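Putative alpha-N-acetylgalactosaminidase (Bacillus halodurans C-125, PDB 3CC1) probably hydrolyses terminal alpha-linked N-acetylgalactosamine from glycoconjugates, as a putative alpha-N-acetylgalactosaminidase of the alpha-galactosidase A family. Local coordinates at residues E3-S8 with N341-L346; V26-V31 with N85-A90; D241-D246 with M274-H279. One frame throughout, in Å; residues are numbered along the deposited sequence. Where two conformers were deposited one is given.

Contact 1: E3-S8 with N341-L346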
loop_
_atom_site.group_PDB
_atom_site.type_symbol
_atom_site.label_atom_id
_atom_site.label_comp_id
_atom_site.label_asym_id
_atom_site.label_seq_id
_atom_site.Cartn_x
_atom_site.Cartn_y
_atom_site.Cartn_z
ATOM N N GLU A 3 -19.931 -2.596 -17.475
ATOM C CA GLU A 3 -20.748 -1.392 -17.729
ATOM C C GLU A 3 -22.128 -1.624 -18.335
ATOM O O GLU A 3 -22.731 -0.695 -18.880
ATOM C CB GLU A 3 -19.978 -0.455 -18.675
ATOM C CG GLU A 3 -18.690 0.166 -18.105
ATOM C CD GLU A 3 -18.090 1.207 -19.042
ATOM O OE1 GLU A 3 -18.706 1.529 -20.094
ATOM O OE2 GLU A 3 -16.994 1.729 -18.735
ATOM N N VAL A 4 -22.624 -2.852 -18.240
ATOM C CA VAL A 4 -23.952 -3.206 -18.721
ATOM C C VAL A 4 -24.832 -3.705 -17.585
ATOM O O VAL A 4 -24.355 -4.219 -16.592
ATOM C CB VAL A 4 -23.894 -4.219 -19.904
ATOM C CG1 VAL A 4 -23.165 -3.573 -21.095
ATOM C CG2 VAL A 4 -23.261 -5.605 -19.480
ATOM N N ASN A 5 -26.138 -3.549 -17.742
ATOM C CA ASN A 5 -27.088 -3.987 -16.719
ATOM C C ASN A 5 -27.664 -5.370 -17.066
ATOM O O ASN A 5 -28.374 -5.978 -16.275
ATOM C CB ASN A 5 -28.224 -2.985 -16.582
ATOM C CG ASN A 5 -29.128 -2.974 -17.801
ATOM O OD1 ASN A 5 -28.684 -2.630 -18.894
ATOM N ND2 ASN A 5 -30.387 -3.367 -17.625
ATOM N N ARG A 6 -27.381 -5.831 -18.279
ATOM C CA ARG A 6 -27.831 -7.139 -18.732
ATOM C C ARG A 6 -26.707 -7.971 -19.269
ATOM O O ARG A 6 -25.884 -7.543 -20.089
ATOM C CB ARG A 6 -28.921 -7.019 -19.792
ATOM C CG ARG A 6 -30.308 -7.101 -19.203
ATOM C CD ARG A 6 -31.434 -7.033 -20.237
ATOM N NE ARG A 6 -32.582 -6.326 -19.645
ATOM C CZ ARG A 6 -33.503 -6.865 -18.832
ATOM N NH1 ARG A 6 -33.494 -8.162 -18.514
ATOM N NH2 ARG A 6 -34.462 -6.084 -18.343
ATOM N N LEU A 7 -26.709 -9.202 -18.808
ATOM C CA LEU A 7 -25.788 -10.224 -19.278
ATOM C C LEU A 7 -26.629 -11.438 -19.614
ATOM O O LEU A 7 -27.451 -11.889 -18.819
ATOM C CB LEU A 7 -24.719 -10.544 -18.222
ATOM C CG LEU A 7 -23.709 -9.449 -17.874
ATOM C CD1 LEU A 7 -22.838 -9.862 -16.696
ATOM C CD2 LEU A 7 -22.885 -9.099 -19.085
ATOM N N SER A 8 -26.443 -11.942 -20.821
ATOM C CA SER A 8 -27.303 -13.005 -21.348
ATOM C C SER A 8 -28.761 -12.731 -21.017
ATOM O O SER A 8 -29.488 -13.602 -20.608
ATOM C CB SER A 8 -26.866 -14.359 -20.804
ATOM O OG SER A 8 -25.446 -14.522 -20.957
ATOM N N ASN A 341 -29.069 -0.213 -9.955
ATOM C CA ASN A 341 -28.499 -1.584 -9.938
ATOM C C ASN A 341 -28.993 -2.433 -11.119
ATOM O O ASN A 341 -28.250 -3.239 -11.726
ATOM C CB ASN A 341 -28.877 -2.278 -8.634
ATOM C CG ASN A 341 -28.350 -3.713 -8.552
ATOM O OD1 ASN A 341 -29.066 -4.668 -8.854
ATOM N ND2 ASN A 341 -27.103 -3.858 -8.147
ATOM N N GLN A 342 -30.255 -2.229 -11.478
ATOM C CA GLN A 342 -30.918 -3.119 -12.446
ATOM C C GLN A 342 -30.922 -2.612 -13.905
ATOM O O GLN A 342 -31.098 -3.409 -14.848
ATOM C CB GLN A 342 -32.377 -3.377 -12.034
ATOM C CG GLN A 342 -32.564 -4.217 -10.763
ATOM C CD GLN A 342 -32.145 -5.660 -10.975
ATOM O OE1 GLN A 342 -32.831 -6.400 -11.652
ATOM N NE2 GLN A 342 -30.994 -6.037 -10.435
ATOM N N LYS A 343 -30.764 -1.295 -14.072
ATOM C CA LYS A 343 -30.964 -0.668 -15.386
ATOM C C LYS A 343 -29.850 0.242 -15.903
ATOM O O LYS A 343 -29.793 0.531 -17.093
ATOM C CB LYS A 343 -32.284 0.118 -15.380
ATOM C CG LYS A 343 -33.534 -0.750 -15.196
ATOM C CD LYS A 343 -33.811 -1.617 -16.433
ATOM C CE LYS A 343 -34.948 -2.645 -16.221
ATOM N NZ LYS A 343 -34.461 -3.955 -15.688
ATOM N N SER A 344 -28.974 0.721 -15.027
ATOM C CA SER A 344 -27.969 1.704 -15.464
ATOM C C SER A 344 -26.843 1.060 -16.293
ATOM O O SER A 344 -26.608 -0.143 -16.246
ATOM C CB SER A 344 -27.423 2.496 -14.269
ATOM O OG SER A 344 -26.567 1.719 -13.484
ATOM N N VAL A 345 -26.175 1.906 -17.070
ATOM C CA VAL A 345 -25.065 1.502 -17.914
ATOM C C VAL A 345 -23.862 2.431 -17.738
ATOM O O VAL A 345 -23.949 3.434 -17.051
ATOM C CB VAL A 345 -25.500 1.461 -19.408
ATOM C CG1 VAL A 345 -26.576 0.399 -19.609
ATOM C CG2 VAL A 345 -25.974 2.896 -19.886
ATOM N N LEU A 346 -22.737 2.071 -18.320
ATOM C CA LEU A 346 -21.531 2.913 -18.271
ATOM C C LEU A 346 -20.993 3.076 -16.840
ATOM O O LEU A 346 -20.288 4.019 -16.503
ATOM C CB LEU A 346 -21.842 4.265 -18.905
ATOM C CG LEU A 346 -22.099 4.238 -20.413
ATOM C CD1 LEU A 346 -22.498 5.647 -20.871
ATOM C CD2 LEU A 346 -20.929 3.665 -21.227
HETATM O O HOH W 1 -30.252 -0.499 -19.615
#
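N5 reaches across to the backbone of Q342 and K343 at the joint between the TIM-barrel domain and the C-terminal beta sandwich, where helix 335-343 ends and strand 345-353 begins. Its CG sits between the backbone N and the carbonyl carbon (chi1 69°), which turns the amide toward the helix end. From there N5 ND2 donates to Q342 O at 2.9 Å, with the acceptor close to the amide plane of N5. At the other end of the amide, N5 OD1 accepts a hydrogen bond from a water 2.7 Å away, and the same water donates to K343 O, so both ends of the group are held. Cut back to an alanine, the residue would be likely to leave Q342 O without this donor and the water with K343 O alone of its two mates. R6 and K343 run side by side, two positive ends close together, though R6 NH1 has the carbonyl of A9 as its own partner. E3, extended beyond CG, runs obliquely across L346, close to its backbone, and its OE2 forms a salt bridge with R348 of the second subunit. At the backbone, L346 N donates to E3 O at 2.8 Å, while L346 CD2 lies 3.3 Å from E3 OE1.

Contact 2: V26-V31 with N85-A90; sequences VTEEEV and NRFPSA
R86 grips the carbonyl of V26 side-on: NE at 2.8 Å and NH2 at 3.0 Å both donate to V26 O, which lies in the guanidinium plane, at its edge. The two nitrogens reach that oxygen differently, NH2 along a lone pair in the carbonyl plane, NE from above it. A bend at chi3 (48°) brings the guanidinium round to this carbonyl, and NH1 is taken by the carbonyl of Q55. One residue on, the F87 ring lies beside V26 and the start of helix 28-41, with CZ 4.1 Å from V26 CG1 and V31 CG2 at its edge; F96 meets the same ring edge-to-face. Residues 28-31 form the first turn of helix 28-41, which follows the first strand of the TIM barrel, and a capping box opens it: T27 OG1 accepts from E30 N, and E30 OE1 from T27 N. E28 N turns to the other segment, donating to R86 O at 2.9 Å. E28 swings CG opposite its own N (chi1 159°) and stretches past the P88 ring to S89. There E28 OE1 receives two bonds, from S89 N on the syn lone pair and from S89 OG at 2.8 Å, well above the carboxylate plane.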
loop_
_atom_site.group_PDB
_atom_site.type_symbol
_atom_site.label_atom_id
_atom_site.label_comp_id
_atom_site.label_asym_id
_atom_site.label_seq_id
_atom_site.Cartn_x
_atom_site.Cartn_y
_atom_site.Cartn_z
ATOM N N VAL A 26 -30.308 -23.364 8.043
ATOM C CA VAL A 26 -31.690 -22.887 7.809
ATOM C C VAL A 26 -32.682 -24.057 7.712
ATOM O O VAL A 26 -32.379 -25.170 7.184
ATOM C CB VAL A 26 -31.815 -21.959 6.541
ATOM C CG1 VAL A 26 -31.733 -22.769 5.240
ATOM C CG2 VAL A 26 -33.081 -21.139 6.588
ATOM N N THR A 27 -33.881 -23.816 8.221
ATOM C CA THR A 27 -34.960 -24.799 8.099
ATOM C C THR A 27 -35.948 -24.396 7.042
ATOM O O THR A 27 -36.022 -23.240 6.602
ATOM C CB THR A 27 -35.737 -24.943 9.408
ATOM O OG1 THR A 27 -36.502 -23.762 9.605
ATOM C CG2 THR A 27 -34.833 -25.207 10.594
ATOM N N GLU A 28 -36.762 -25.362 6.651
ATOM C CA GLU A 28 -37.772 -25.163 5.612
ATOM C C GLU A 28 -38.807 -24.089 6.006
ATOM O O GLU A 28 -39.234 -23.286 5.193
ATOM C CB GLU A 28 -38.438 -26.514 5.390
ATOM C CG GLU A 28 -39.740 -26.581 4.781
ATOM C CD GLU A 28 -40.201 -28.057 4.736
ATOM O OE1 GLU A 28 -39.399 -28.911 4.313
ATOM O OE2 GLU A 28 -41.341 -28.364 5.176
ATOM N N GLU A 29 -39.192 -24.081 7.272
ATOM C CA GLU A 29 -40.109 -23.065 7.793
ATOM C C GLU A 29 -39.507 -21.663 7.704
ATOM O O GLU A 29 -40.209 -20.701 7.349
ATOM C CB GLU A 29 -40.505 -23.388 9.231
ATOM C CG GLU A 29 -41.474 -22.389 9.878
ATOM C CD GLU A 29 -40.761 -21.167 10.454
ATOM O OE1 GLU A 29 -39.584 -21.306 10.909
ATOM O OE2 GLU A 29 -41.394 -20.077 10.488
ATOM N N GLU A 30 -38.201 -21.555 7.967
ATOM C CA GLU A 30 -37.499 -20.279 7.883
ATOM C C GLU A 30 -37.421 -19.824 6.430
ATOM O O GLU A 30 -37.665 -18.646 6.128
ATOM C CB GLU A 30 -36.123 -20.325 8.549
ATOM C CG GLU A 30 -36.216 -20.379 10.049
ATOM C CD GLU A 30 -34.993 -20.982 10.732
ATOM O OE1 GLU A 30 -34.137 -21.565 10.058
ATOM O OE2 GLU A 30 -34.893 -20.863 11.977
ATOM N N VAL A 31 -37.108 -20.746 5.515
ATOM C CA VAL A 31 -37.087 -20.411 4.079
ATOM C C VAL A 31 -38.465 -19.932 3.578
ATOM O O VAL A 31 -38.561 -18.911 2.895
ATOM C CB VAL A 31 -36.611 -21.611 3.233
ATOM C CG1 VAL A 31 -36.728 -21.313 1.729
ATOM C CG2 VAL A 31 -35.186 -22.004 3.647
ATOM N N ASN A 85 -34.331 -33.497 8.735
ATOM C CA ASN A 85 -34.746 -32.852 9.994
ATOM C C ASN A 85 -35.076 -31.378 9.750
ATOM O O ASN A 85 -36.050 -30.830 10.273
ATOM C CB ASN A 85 -33.659 -33.002 11.070
ATOM C CG ASN A 85 -32.300 -32.426 10.647
ATOM O OD1 ASN A 85 -31.856 -32.616 9.534
ATOM N ND2 ASN A 85 -31.640 -31.738 11.558
ATOM N N ARG A 86 -34.282 -30.751 8.883
ATOM C CA ARG A 86 -34.441 -29.326 8.566
ATOM C C ARG A 86 -35.457 -29.125 7.440
ATOM O O ARG A 86 -36.181 -28.146 7.404
ATOM C CB ARG A 86 -33.103 -28.702 8.199
ATOM C CG ARG A 86 -32.193 -28.503 9.419
ATOM C CD ARG A 86 -30.749 -28.284 9.032
ATOM N NE ARG A 86 -30.661 -27.286 7.983
ATOM C CZ ARG A 86 -29.648 -27.160 7.137
ATOM N NH1 ARG A 86 -28.573 -27.958 7.243
ATOM N NH2 ARG A 86 -29.726 -26.243 6.170
ATOM N N PHE A 87 -35.502 -30.088 6.537
ATOM C CA PHE A 87 -36.364 -30.016 5.369
ATOM C C PHE A 87 -37.270 -31.252 5.319
ATOM O O PHE A 87 -37.061 -32.166 4.526
ATOM C CB PHE A 87 -35.535 -29.886 4.083
ATOM C CG PHE A 87 -34.674 -28.663 4.029
ATOM C CD1 PHE A 87 -35.218 -27.419 3.765
ATOM C CD2 PHE A 87 -33.311 -28.753 4.268
ATOM C CE1 PHE A 87 -34.406 -26.282 3.742
ATOM C CE2 PHE A 87 -32.501 -27.617 4.269
ATOM C CZ PHE A 87 -33.052 -26.395 3.997
ATOM N N PRO A 88 -38.270 -31.304 6.202
ATOM C CA PRO A 88 -39.092 -32.529 6.247
ATOM C C PRO A 88 -39.851 -32.831 4.957
ATOM O O PRO A 88 -40.110 -33.991 4.686
ATOM C CB PRO A 88 -40.037 -32.311 7.421
ATOM C CG PRO A 88 -39.737 -30.961 7.952
ATOM C CD PRO A 88 -38.713 -30.276 7.138
ATOM N N SER A 89 -40.159 -31.824 4.152
ATOM C CA SER A 89 -40.853 -32.069 2.877
ATOM C C SER A 89 -39.950 -32.813 1.883
ATOM O O SER A 89 -40.426 -33.318 0.874
ATOM C CB SER A 89 -41.347 -30.763 2.238
ATOM O OG SER A 89 -40.255 -29.879 1.872
ATOM N N ALA A 90 -38.667 -32.898 2.198
ATOM C CA ALA A 90 -37.670 -33.560 1.340
ATOM C C ALA A 90 -37.720 -35.075 1.469
ATOM O O ALA A 90 -37.082 -35.783 0.716
ATOM C CB ALA A 90 -36.281 -33.080 1.685
#

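Contact 3: D241-D246 with M274-H279; sequences DDFWDD and MLPLGH
F243 meets M274 and P276 with one side of its ring. M274 O lies at the ring edge, in the ring plane, 3.3 Å from F243 CD2, while P276 CD comes obliquely to within 3.5 Å of F243 CE2; the phenyl and the proline cross at about a right angle. A chi1 of -171°, which puts CG opposite the backbone N, carries the ring across toward the second segment. The backbone of F243 has a looser tie: a water that accepts from M274 N gives only a weak bond to F243 O. At W244 the indole starts away from the proline, yet its CE3 still comes within 4.3 Å of P276 CB, approached obliquely, and NE1 is held by D286. P276 CG rests against the backbone just beyond, 3.5 Å from W244 C and 3.4 Å from D245 N, an amide that is buried here and has no partner in the model. D245 centres an inverse gamma turn, as P276 does on the other segment, so two tight bends meet. The D245 CB packs on the proline ring while its carboxylate turns to a salt bridge with R292. In this TIM-barrel domain the contact joins the loops at the two ends of helix 247-262, which lies against F243 and W244 through L249; M304 of helix 298-310 touches F243 and P276, helix 19-22 brings D20 to W244 and P276, and L275 bonds through its backbone to M316 of strand 315-317.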
loop_
_atom_site.group_PDB
_atom_site.type_symbol
_atom_site.label_atom_id
_atom_site.label_comp_id
_atom_site.label_asym_id
_atom_site.label_seq_id
_atom_site.Cartn_x
_atom_site.Cartn_y
_atom_site.Cartn_z
ATOM N N ASP A 241 -12.009 -13.438 3.770
ATOM C CA ASP A 241 -12.970 -12.594 4.494
ATOM C C ASP A 241 -14.248 -12.412 3.673
ATOM O O ASP A 241 -14.267 -11.698 2.678
ATOM C CB ASP A 241 -12.417 -11.196 4.721
ATOM C CG ASP A 241 -11.223 -11.173 5.663
ATOM O OD1 ASP A 241 -11.239 -11.933 6.631
ATOM O OD2 ASP A 241 -10.269 -10.401 5.413
ATOM N N ASP A 242 -15.282 -13.115 4.082
ATOM C CA ASP A 242 -16.609 -12.849 3.611
ATOM C C ASP A 242 -17.109 -11.520 4.167
ATOM O O ASP A 242 -16.762 -11.097 5.293
ATOM C CB ASP A 242 -17.548 -13.980 3.990
ATOM C CG ASP A 242 -17.320 -15.220 3.129
ATOM O OD1 ASP A 242 -17.403 -15.108 1.871
ATOM O OD2 ASP A 242 -17.046 -16.280 3.713
ATOM N N PHE A 243 -17.946 -10.889 3.357
ATOM C CA PHE A 243 -18.526 -9.634 3.710
ATOM C C PHE A 243 -19.509 -9.806 4.835
ATOM O O PHE A 243 -20.383 -10.695 4.827
ATOM C CB PHE A 243 -19.118 -8.912 2.497
ATOM C CG PHE A 243 -19.527 -7.521 2.815
ATOM C CD1 PHE A 243 -18.569 -6.548 3.032
ATOM C CD2 PHE A 243 -20.860 -7.192 2.977
ATOM C CE1 PHE A 243 -18.934 -5.274 3.362
ATOM C CE2 PHE A 243 -21.222 -5.928 3.315
ATOM C CZ PHE A 243 -20.243 -4.951 3.532
ATOM N N TRP A 244 -19.334 -8.920 5.820
ATOM C CA TRP A 244 -20.181 -8.815 6.999
ATOM C C TRP A 244 -20.346 -7.356 7.452
ATOM O O TRP A 244 -19.734 -6.427 6.898
ATOM C CB TRP A 244 -19.595 -9.649 8.172
ATOM C CG TRP A 244 -19.943 -11.080 8.181
ATOM C CD1 TRP A 244 -19.133 -12.132 7.845
ATOM C CD2 TRP A 244 -21.191 -11.656 8.567
ATOM N NE1 TRP A 244 -19.796 -13.311 8.006
ATOM C CE2 TRP A 244 -21.064 -13.053 8.445
ATOM C CE3 TRP A 244 -22.404 -11.127 9.005
ATOM C CZ2 TRP A 244 -22.103 -13.927 8.737
ATOM C CZ3 TRP A 244 -23.421 -11.983 9.294
ATOM C CH2 TRP A 244 -23.254 -13.390 9.189
ATOM N N ASP A 245 -21.167 -7.183 8.487
ATOM C CA ASP A 245 -21.450 -5.858 9.124
ATOM C C ASP A 245 -20.284 -5.359 9.991
ATOM O O ASP A 245 -20.371 -5.256 11.233
ATOM C CB ASP A 245 -22.778 -5.879 9.919
ATOM C CG ASP A 245 -22.844 -6.985 10.956
ATOM O OD1 ASP A 245 -22.346 -8.118 10.712
ATOM O OD2 ASP A 245 -23.420 -6.728 12.015
ATOM N N ASP A 246 -19.163 -5.112 9.328
ATOM C CA ASP A 246 -18.032 -4.445 9.967
ATOM C C ASP A 246 -17.455 -3.426 9.026
ATOM O O ASP A 246 -17.247 -3.699 7.846
ATOM C CB ASP A 246 -16.938 -5.425 10.383
ATOM C CG ASP A 246 -15.856 -4.754 11.240
ATOM O OD1 ASP A 246 -14.871 -4.229 10.653
ATOM O OD2 ASP A 246 -15.975 -4.780 12.498
HETATM N N MSE A 274 -23.095 -10.527 0.366
HETATM C CA MSE A 274 -24.477 -10.510 0.811
HETATM C C MSE A 274 -24.688 -9.293 1.720
HETATM O O MSE A 274 -23.731 -8.769 2.308
HETATM C CB MSE A 274 -24.820 -11.845 1.453
HETATM C CG MSE A 274 -24.891 -13.032 0.384
HETATM SE SE MSE A 274 -24.889 -14.638 1.344
HETATM C CE MSE A 274 -23.448 -14.550 2.645
ATOM N N LEU A 275 -25.918 -8.790 1.752
ATOM C CA LEU A 275 -26.259 -7.585 2.552
ATOM C C LEU A 275 -26.542 -7.911 4.026
ATOM O O LEU A 275 -27.586 -8.489 4.332
ATOM C CB LEU A 275 -27.462 -6.848 1.946
ATOM C CG LEU A 275 -27.449 -6.729 0.410
ATOM C CD1 LEU A 275 -28.823 -6.186 -0.121
ATOM C CD2 LEU A 275 -26.226 -5.871 -0.037
ATOM N N PRO A 276 -25.591 -7.565 4.949
ATOM C CA PRO A 276 -25.837 -7.844 6.349
ATOM C C PRO A 276 -26.652 -6.718 6.963
ATOM O O PRO A 276 -26.130 -5.818 7.631
ATOM C CB PRO A 276 -24.444 -7.925 6.948
ATOM C CG PRO A 276 -23.601 -6.991 6.118
ATOM C CD PRO A 276 -24.290 -6.888 4.753
ATOM N N LEU A 277 -27.946 -6.824 6.728
ATOM C CA LEU A 277 -28.913 -5.848 7.162
ATOM C C LEU A 277 -29.963 -6.483 8.048
ATOM O O LEU A 277 -30.199 -7.697 8.001
ATOM C CB LEU A 277 -29.583 -5.226 5.929
ATOM C CG LEU A 277 -28.758 -4.369 4.966
ATOM C CD1 LEU A 277 -29.586 -3.979 3.753
ATOM C CD2 LEU A 277 -28.169 -3.159 5.658
ATOM N N GLY A 278 -30.590 -5.648 8.875
ATOM C CA GLY A 278 -31.650 -6.106 9.755
ATOM C C GLY A 278 -31.149 -7.122 10.749
ATOM O O GLY A 278 -30.078 -6.990 11.279
ATOM N N HIS A 279 -31.980 -8.129 11.001
ATOM C CA HIS A 279 -31.730 -9.157 12.021
ATOM C C HIS A 279 -30.913 -10.334 11.453
ATOM O O HIS A 279 -31.371 -11.116 10.612
ATOM C CB HIS A 279 -33.066 -9.617 12.618
ATOM C CG HIS A 279 -32.938 -10.487 13.844
ATOM N ND1 HIS A 279 -33.990 -11.243 14.316
ATOM C CD2 HIS A 279 -31.897 -10.730 14.677
ATOM C CE1 HIS A 279 -33.606 -11.900 15.404
ATOM N NE2 HIS A 279 -32.336 -11.616 15.640
HETATM O O HOH W 2 -21.164 -12.203 1.812
#

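From the N terminus, residues 3-8 precede the first barrel strand, 14-17, and are met again only after almost the whole TIM-barrel domain, when contact 1 closes that long loop at 341-346, where the beta sandwich starts. Contacts 2 and 3 both fall within this span and follow one another in series. Contact 2 closes first, tying the start of helix 28-41 to the loop that follows strand 49-52; contact 3 then joins the two loops flanking helix 247-262. Contacts 1 and 2 lie on opposite sides of the chain's centre, their own centres about 35 Å apart. Contact 3 touches neither, its nearest atoms about 8 Å from contact 1 and about 10 Å from contact 2.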